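Local coordinates for uncharacterized protein, toxin (Helicobacter pylori, PDB 4LTT) that probably cleaves RNA as the RelE-family, YafQ-type toxin of a toxin-antitoxin system, and can bind copper, at residues N28-T33 / C59-D64; L67-L70 / E75-L78. One frame throughout, in Å; residues are numbered along the deposited sequence.

Contact 1 sets helix 25-35 against the end of strand 57-60, and contact 2 pairs strands 65-72 and 75-82 as a beta hairpin; along the chain the first closes before the second opens. Their centres lie 11 Å apart. They share one sheet, in which 57-60 and 65-72 are neighbours, and a probable backbone hydrogen bond from Leu-67 N to Cys-59 O (2.9 Å) ties the two. Helix 25-35 also reaches across: Ile-31 CD1 packs on Leu-78 CD1 at 3.6 Å. The same helix thus lies over three consecutive antiparallel strands, in the core of a small YafQ-type toxin whose copper-binding Glu-58 sits next to Cys-59 in sequence.

Contact 1. Residues N28-T33 / C59-D64; sequences NEVILT and CHIKPD
Val-30 spreads its two methyl groups over the tip of Ile-61 and the sulfur of Cys-59, and these three side chains make the whole contact. CG2 meets Ile-61 CD1 at 3.9 Å, while CG1 lies almost as near the same methyl, 4.1 Å from Ile-61 CD1. CG1 also touches Cys-59 SG, at 3.9 Å. The valine branch thus straddles the isoleucine end, the two side chains crossing obliquely, and the branch carbon itself comes within 4.1 Å of it, CB to Ile-61 CD1. Its chi1 of -52° and chi2 of -60° fold the isoleucine chain back so that its terminal methyl, not its CG2 branch, reaches the helix. Cys-59 sends SG between its backbone N and carbonyl carbon, chi1 64°, toward the valine.

The arrangement is helix-on-sheet packing: Val-30 is on the buried side of helix 25-35, Cys-59 is in strand 57-60, and Ile-61 lies where the chain turns a corner. There Ile-61 and Lys-62 both face Val-65 in a classic beta bulge. Only 93 Å² is buried between the segments, and the contact consists of apolar side-chain packing alone, with 8.1 Å between Val-30 CA and Ile-61 CA. Phe-44 also touches Val-30, whereas Leu-67 of the adjoining strand packs on both Cys-59 and Ile-61. The Cys-59 side chain is about 6 Å from that of Glu-58, which binds copper in another structure of this protein; no copper is bound in this chain.

Contact 2. Residues L67-L70 / E75-L78; sequences LVYL and ELIL
Tyr-69 sets its ring carbon CG between the backbone N and the carbonyl carbon (chi1 70°), while Leu-76 swings CG opposite its own N (chi1 173°); together these bring ring and leucine methyl to 3.7 Å, Tyr-69 CD1 to Leu-76 CD1, in an oblique approach. Leu-78 joins them on the same face, its CD2 lying 3.8 Å from Tyr-69 CB and also near Leu-67 CD1. On the opposite face of the sheet, Leu-70 and Ile-77 run side by side in the same direction, with Leu-70 CD2 4.1 Å from Ile-77 CD1.

Leu-70 and Ile-77 form the antiparallel hydrogen-bonded pair of the hairpin. Ile-77 N reaches Leu-70 O at 2.8 Å and nearly straight, 170° at the hydrogen, although it is tilted from the carbonyl plane. The return bond, Leu-70 N to Ile-77 O at 2.9 Å, is more bent but lies in that carbonyl's plane. Ile-77 O also takes a bent CA-H contact from Tyr-69 CA, at 3.1 Å; Tyr-69 itself pairs with Leu-78 as the non-hydrogen-bonded pair.

The tyrosine hydroxyl is anchored beyond the hairpin by hydrogen bonds with Asp-46 and Arg-57. Helix 25-35 packs on the Tyr-69 face through Ile-31 and Leu-34; Pro-55 and Phe-56 touch Leu-70 on the other, and strands 57-60 and 3-6 flank the hairpin in the sheet.

Contact 1. Residues N28-T33 / C59-D64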
ATOM      1  N   ASN A  28       7.439  -6.185   1.025  1.00  6.23           N
ATOM      2  CA  ASN A  28       7.064  -7.458   1.561  1.00  6.35           C
ATOM      3  C   ASN A  28       7.088  -7.458   3.084  1.00  5.67           C
ATOM      4  O   ASN A  28       6.233  -8.116   3.720  1.00  5.74           O
ATOM      5  CB  ASN A  28       7.929  -8.585   0.952  1.00  7.52           C
ATOM      6  CG  ASN A  28       7.598  -8.895  -0.455  1.00  8.67           C
ATOM      7  OD1 ASN A  28       6.482  -8.681  -0.895  1.00  9.75           O
ATOM      8  ND2 ASN A  28       8.616  -9.320  -1.214  1.00 11.05           N
ATOM      9  N   GLU A  29       8.088  -6.832   3.650  1.00  5.99           N
ATOM     10  CA  GLU A  29       8.137  -6.750   5.092  1.00  6.51           C
ATOM     11  C   GLU A  29       6.987  -5.957   5.672  1.00  6.15           C
ATOM     12  O   GLU A  29       6.394  -6.329   6.705  1.00  6.33           O
ATOM     13  CB  GLU A  29       9.452  -6.120   5.521  1.00  7.95           C
ATOM     14  CG  GLU A  29       9.718  -6.026   7.008  1.00 10.02           C
ATOM     15  CD  GLU A  29      10.888  -5.088   7.239  1.00 10.99           C
ATOM     16  OE1 GLU A  29      10.769  -3.866   6.993  1.00 15.76           O
ATOM     17  OE2 GLU A  29      11.939  -5.539   7.590  1.00 11.17           O
ATOM     18  N   VAL A  30       6.652  -4.843   5.028  1.00  6.00           N
ATOM     19  CA  VAL A  30       5.487  -4.015   5.446  1.00  6.72           C
ATOM     20  C   VAL A  30       4.178  -4.835   5.350  1.00  6.14           C
ATOM     21  O   VAL A  30       3.366  -4.814   6.289  1.00  6.20           O
ATOM     22  CB  VAL A  30       5.382  -2.768   4.581  1.00  7.76           C
ATOM     23  CG1 VAL A  30       3.975  -2.067   4.735  1.00  8.66           C
ATOM     24  CG2 VAL A  30       6.534  -1.815   4.850  1.00  9.29           C
ATOM     25  N   ILE A  31       4.014  -5.573   4.238  1.00  6.08           N
ATOM     26  CA  ILE A  31       2.815  -6.348   4.077  1.00  6.28           C
ATOM     27  C   ILE A  31       2.703  -7.366   5.202  1.00  5.82           C
ATOM     28  O   ILE A  31       1.612  -7.556   5.774  1.00  6.18           O
ATOM     29  CB  ILE A  31       2.773  -7.002   2.674  1.00  6.70           C
ATOM     30  CG1 ILE A  31       2.474  -5.928   1.618  1.00  7.31           C
ATOM     31  CG2 ILE A  31       1.734  -8.122   2.632  1.00  7.58           C
ATOM     32  CD1 ILE A  31       2.741  -6.390   0.230  1.00  7.86           C
ATOM     33  N   LEU A  32       3.808  -8.050   5.534  1.00  5.77           N
ATOM     34  CA  LEU A  32       3.714  -9.047   6.583  1.00  6.35           C
ATOM     35  C   LEU A  32       3.322  -8.394   7.923  1.00  6.46           C
ATOM     36  O   LEU A  32       2.480  -8.936   8.677  1.00  7.09           O
ATOM     37  CB  LEU A  32       5.053  -9.789   6.690  1.00  7.08           C
ATOM     38  CG  LEU A  32       5.069 -10.862   7.821  1.00  7.51           C
ATOM     39  CD1 LEU A  32       4.057 -11.949   7.575  1.00  8.25           C
ATOM     40  CD2 LEU A  32       6.501 -11.409   7.976  1.00  9.51           C
ATOM     41  N   THR A  33       3.935  -7.258   8.234  1.00  6.25           N
ATOM     42  CA  THR A  33       3.613  -6.541   9.459  1.00  6.88           C
ATOM     43  C   THR A  33       2.118  -6.181   9.515  1.00  6.07           C
ATOM     44  O   THR A  33       1.493  -6.392  10.539  1.00  6.41           O
ATOM     45  CB  THR A  33       4.460  -5.267   9.540  1.00  7.41           C
ATOM     46  OG1 THR A  33       5.845  -5.685   9.549  1.00  9.82           O
ATOM     47  CG2 THR A  33       4.204  -4.460  10.779  1.00  8.92           C
ATOM     48  N   CYS A  59       0.701   4.161   3.591  1.00  6.96           N
ATOM     49  CA  CYS A  59       2.032   4.220   4.164  1.00  7.14           C
ATOM     50  C   CYS A  59       2.993   4.485   3.009  1.00  7.38           C
ATOM     51  O   CYS A  59       2.661   4.363   1.818  1.00  7.66           O
ATOM     52  CB  CYS A  59       2.375   2.984   4.971  1.00  6.70           C
ATOM     53  SG  CYS A  59       2.453   1.472   4.043  1.00  7.85           S
ATOM     54  N   HIS A  60       4.182   4.908   3.391  1.00  7.97           N
ATOM     55  CA  HIS A  60       5.237   5.236   2.377  1.00  8.48           C
ATOM     56  C   HIS A  60       6.253   4.146   2.314  1.00  8.92           C
ATOM     57  O   HIS A  60       6.992   3.946   3.303  1.00 12.52           O
ATOM     58  CB  HIS A  60       6.024   6.420   2.833  1.00 12.93           C
ATOM     59  CG  HIS A  60       5.417   7.704   2.573  1.00 19.66           C
ATOM     60  ND1 HIS A  60       4.263   8.063   3.033  1.00 18.07           N
ATOM     61  CD2 HIS A  60       5.977   8.827   1.960  1.00 23.87           C
ATOM     62  CE1 HIS A  60       4.037   9.359   2.695  1.00 22.29           C
ATOM     63  NE2 HIS A  60       5.095   9.786   2.030  1.00 22.46           N
ATOM     64  N   ILE A  61       6.320   3.462   1.224  1.00  8.20           N
ATOM     65  CA  ILE A  61       7.376   2.432   0.990  1.00 10.30           C
ATOM     66  C   ILE A  61       8.706   3.096   0.615  1.00 11.30           C
ATOM     67  O   ILE A  61       9.775   2.693   1.112  1.00 16.12           O
ATOM     68  CB  ILE A  61       6.892   1.434  -0.039  1.00  9.29           C
ATOM     69  CG1 ILE A  61       5.520   0.853   0.297  1.00  8.76           C
ATOM     70  CG2 ILE A  61       7.937   0.297  -0.267  1.00 10.82           C
ATOM     71  CD1 ILE A  61       5.382   0.101   1.598  1.00  9.60           C
ATOM     72  N   LYS A  62       8.611   4.113  -0.227  1.00 10.43           N
ATOM     73  CA  LYS A  62       9.712   4.988  -0.625  1.00 12.21           C
ATOM     74  C   LYS A  62       9.045   6.380  -0.724  1.00 14.62           C
ATOM     75  O   LYS A  62       7.866   6.510  -0.816  1.00 14.50           O
ATOM     76  CB  LYS A  62      10.349   4.627  -2.012  1.00 14.32           C
ATOM     77  CG  LYS A  62      10.663   3.166  -2.151  1.00 16.62           C
ATOM     78  CD  LYS A  62      11.838   2.956  -3.090  1.00 23.85           C
ATOM     79  CE  LYS A  62      11.898   3.699  -4.396  1.00 27.65           C
ATOM     80  NZ  LYS A  62      12.534   2.815  -5.447  1.00 28.19           N
ATOM     81  N   PRO A  63       9.869   7.442  -0.853  1.00 18.99           N
ATOM     82  CA  PRO A  63       9.209   8.752  -0.979  1.00 20.66           C
ATOM     83  C   PRO A  63       8.167   8.873  -2.154  1.00 19.03           C
ATOM     84  O   PRO A  63       7.084   9.512  -1.978  1.00 24.43           O
ATOM     85  CB  PRO A  63      10.408   9.736  -1.095  1.00 24.02           C
ATOM     86  CG  PRO A  63      11.565   9.015  -0.519  1.00 22.24           C
ATOM     87  CD  PRO A  63      11.333   7.546  -0.700  1.00 21.35           C
ATOM     88  N   ASP A  64       8.424   8.236  -3.299  1.00 14.65           N
ATOM     89  CA  ASP A  64       7.463   8.275  -4.393  1.00 15.70           C
ATOM     90  C   ASP A  64       6.708   6.983  -4.561  1.00 11.29           C
ATOM     91  O   ASP A  64       6.145   6.748  -5.625  1.00 11.13           O
ATOM     92  CB  ASP A  64       8.156   8.598  -5.712  1.00 20.12           C
ATOM     93  CG  ASP A  64       8.590  10.022  -5.801  1.00 25.27           C
ATOM     94  OD1 ASP A  64       7.944  10.884  -5.172  1.00 29.34           O
ATOM     95  OD2 ASP A  64       9.526  10.264  -6.583  1.00 30.95           O
TER

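Contact 2. Residues L67-L70 / E75-L78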
ATOM      1  N   LEU A  67       1.766   2.956  -0.522  1.00  6.74           N
ATOM      2  CA  LEU A  67       0.862   1.803  -0.521  1.00  5.88           C
ATOM      3  C   LEU A  67      -0.474   2.280   0.086  1.00  5.97           C
ATOM      4  O   LEU A  67      -0.502   2.805   1.220  1.00  6.83           O
ATOM      5  CB  LEU A  67       1.488   0.695   0.334  1.00  5.86           C
ATOM      6  CG  LEU A  67       0.546  -0.518   0.555  1.00  6.04           C
ATOM      7  CD1 LEU A  67       0.306  -1.266  -0.748  1.00  6.77           C
ATOM      8  CD2 LEU A  67       1.123  -1.428   1.644  1.00  7.34           C
ATOM      9  N   VAL A  68      -1.572   2.036  -0.614  1.00  5.98           N
ATOM     10  CA  VAL A  68      -2.928   2.319  -0.115  1.00  6.27           C
ATOM     11  C   VAL A  68      -3.563   0.998   0.188  1.00  5.54           C
ATOM     12  O   VAL A  68      -3.561   0.091  -0.704  1.00  6.14           O
ATOM     13  CB  VAL A  68      -3.739   3.147  -1.118  1.00  6.43           C
ATOM     14  CG1 VAL A  68      -5.156   3.369  -0.580  1.00  6.65           C
ATOM     15  CG2 VAL A  68      -3.061   4.498  -1.359  1.00  7.38           C
ATOM     16  N   TYR A  69      -4.075   0.819   1.416  1.00  5.43           N
ATOM     17  CA  TYR A  69      -4.516  -0.511   1.872  1.00  5.58           C
ATOM     18  C   TYR A  69      -5.632  -0.352   2.832  1.00  5.37           C
ATOM     19  O   TYR A  69      -5.917   0.738   3.346  1.00  6.02           O
ATOM     20  CB  TYR A  69      -3.333  -1.300   2.502  1.00  5.36           C
ATOM     21  CG  TYR A  69      -2.903  -0.713   3.816  1.00  5.32           C
ATOM     22  CD1 TYR A  69      -3.499  -1.161   5.005  1.00  5.65           C
ATOM     23  CD2 TYR A  69      -1.958   0.271   3.906  1.00  6.01           C
ATOM     24  CE1 TYR A  69      -3.091  -0.629   6.231  1.00  5.37           C
ATOM     25  CE2 TYR A  69      -1.590   0.843   5.113  1.00  5.66           C
ATOM     26  CZ  TYR A  69      -2.173   0.390   6.285  1.00  5.72           C
ATOM     27  OH  TYR A  69      -1.823   0.928   7.499  1.00  6.86           O
ATOM     28  N   LEU A  70      -6.288  -1.469   3.150  1.00  5.30           N
ATOM     29  CA  LEU A  70      -7.387  -1.498   4.111  1.00  5.94           C
ATOM     30  C   LEU A  70      -7.430  -2.852   4.781  1.00  6.26           C
ATOM     31  O   LEU A  70      -7.452  -3.899   4.113  1.00  6.22           O
ATOM     32  CB  LEU A  70      -8.731  -1.223   3.393  1.00  6.74           C
ATOM     33  CG  LEU A  70      -9.975  -1.356   4.272  1.00  6.62           C
ATOM     34  CD1 LEU A  70     -10.034  -0.326   5.365  1.00  8.04           C
ATOM     35  CD2 LEU A  70     -11.197  -1.251   3.391  1.00  8.66           C
ATOM     36  N   GLU A  75      -9.379  -9.612   5.842  1.00  7.50           N
ATOM     37  CA  GLU A  75      -8.462  -9.405   4.724  1.00  7.13           C
ATOM     38  C   GLU A  75      -7.621  -8.184   4.919  1.00  6.81           C
ATOM     39  O   GLU A  75      -8.088  -7.159   5.490  1.00  6.90           O
ATOM     40  CB  GLU A  75      -9.242  -9.281   3.391  1.00  8.72           C
ATOM     41  CG  GLU A  75      -9.998 -10.524   2.970  1.00 10.61           C
ATOM     42  CD  GLU A  75     -10.622 -10.294   1.595  1.00 13.32           C
ATOM     43  OE1 GLU A  75     -11.091  -9.191   1.252  1.00 14.62           O
ATOM     44  OE2 GLU A  75     -10.557 -11.277   0.784  1.00 18.67           O
ATOM     45  N   LEU A  76      -6.399  -8.248   4.375  1.00  6.19           N
ATOM     46  CA  LEU A  76      -5.636  -7.070   4.091  1.00  5.65           C
ATOM     47  C   LEU A  76      -5.765  -6.798   2.609  1.00  5.06           C
ATOM     48  O   LEU A  76      -5.327  -7.622   1.796  1.00  6.08           O
ATOM     49  CB  LEU A  76      -4.152  -7.303   4.459  1.00  6.10           C
ATOM     50  CG  LEU A  76      -3.249  -6.114   4.017  1.00  5.99           C
ATOM     51  CD1 LEU A  76      -3.616  -4.839   4.734  1.00  7.42           C
ATOM     52  CD2 LEU A  76      -1.848  -6.447   4.315  1.00  6.86           C
ATOM     53  N   ILE A  77      -6.468  -5.734   2.263  1.00  5.86           N
ATOM     54  CA  ILE A  77      -6.719  -5.343   0.872  1.00  5.95           C
ATOM     55  C   ILE A  77      -5.626  -4.411   0.436  1.00  5.53           C
ATOM     56  O   ILE A  77      -5.468  -3.334   1.030  1.00  6.23           O
ATOM     57  CB  ILE A  77      -8.100  -4.681   0.751  1.00  7.11           C
ATOM     58  CG1 ILE A  77      -9.241  -5.614   1.155  1.00  8.50           C
ATOM     59  CG2 ILE A  77      -8.320  -4.245  -0.707  1.00  7.67           C
ATOM     60  CD1 ILE A  77     -10.528  -4.844   1.494  1.00 11.81           C
ATOM     61  N   LEU A  78      -4.924  -4.753  -0.634  1.00  5.40           N
ATOM     62  CA  LEU A  78      -3.961  -3.860  -1.226  1.00  5.70           C
ATOM     63  C   LEU A  78      -4.530  -3.232  -2.455  1.00  5.61           C
ATOM     64  O   LEU A  78      -4.951  -3.934  -3.366  1.00  6.49           O
ATOM     65  CB  LEU A  78      -2.671  -4.611  -1.573  1.00  6.84           C
ATOM     66  CG  LEU A  78      -2.033  -5.373  -0.378  1.00  7.29           C
ATOM     67  CD1 LEU A  78      -0.627  -5.812  -0.763  1.00  9.73           C
ATOM     68  CD2 LEU A  78      -1.901  -4.462   0.872  1.00  8.25           C
TER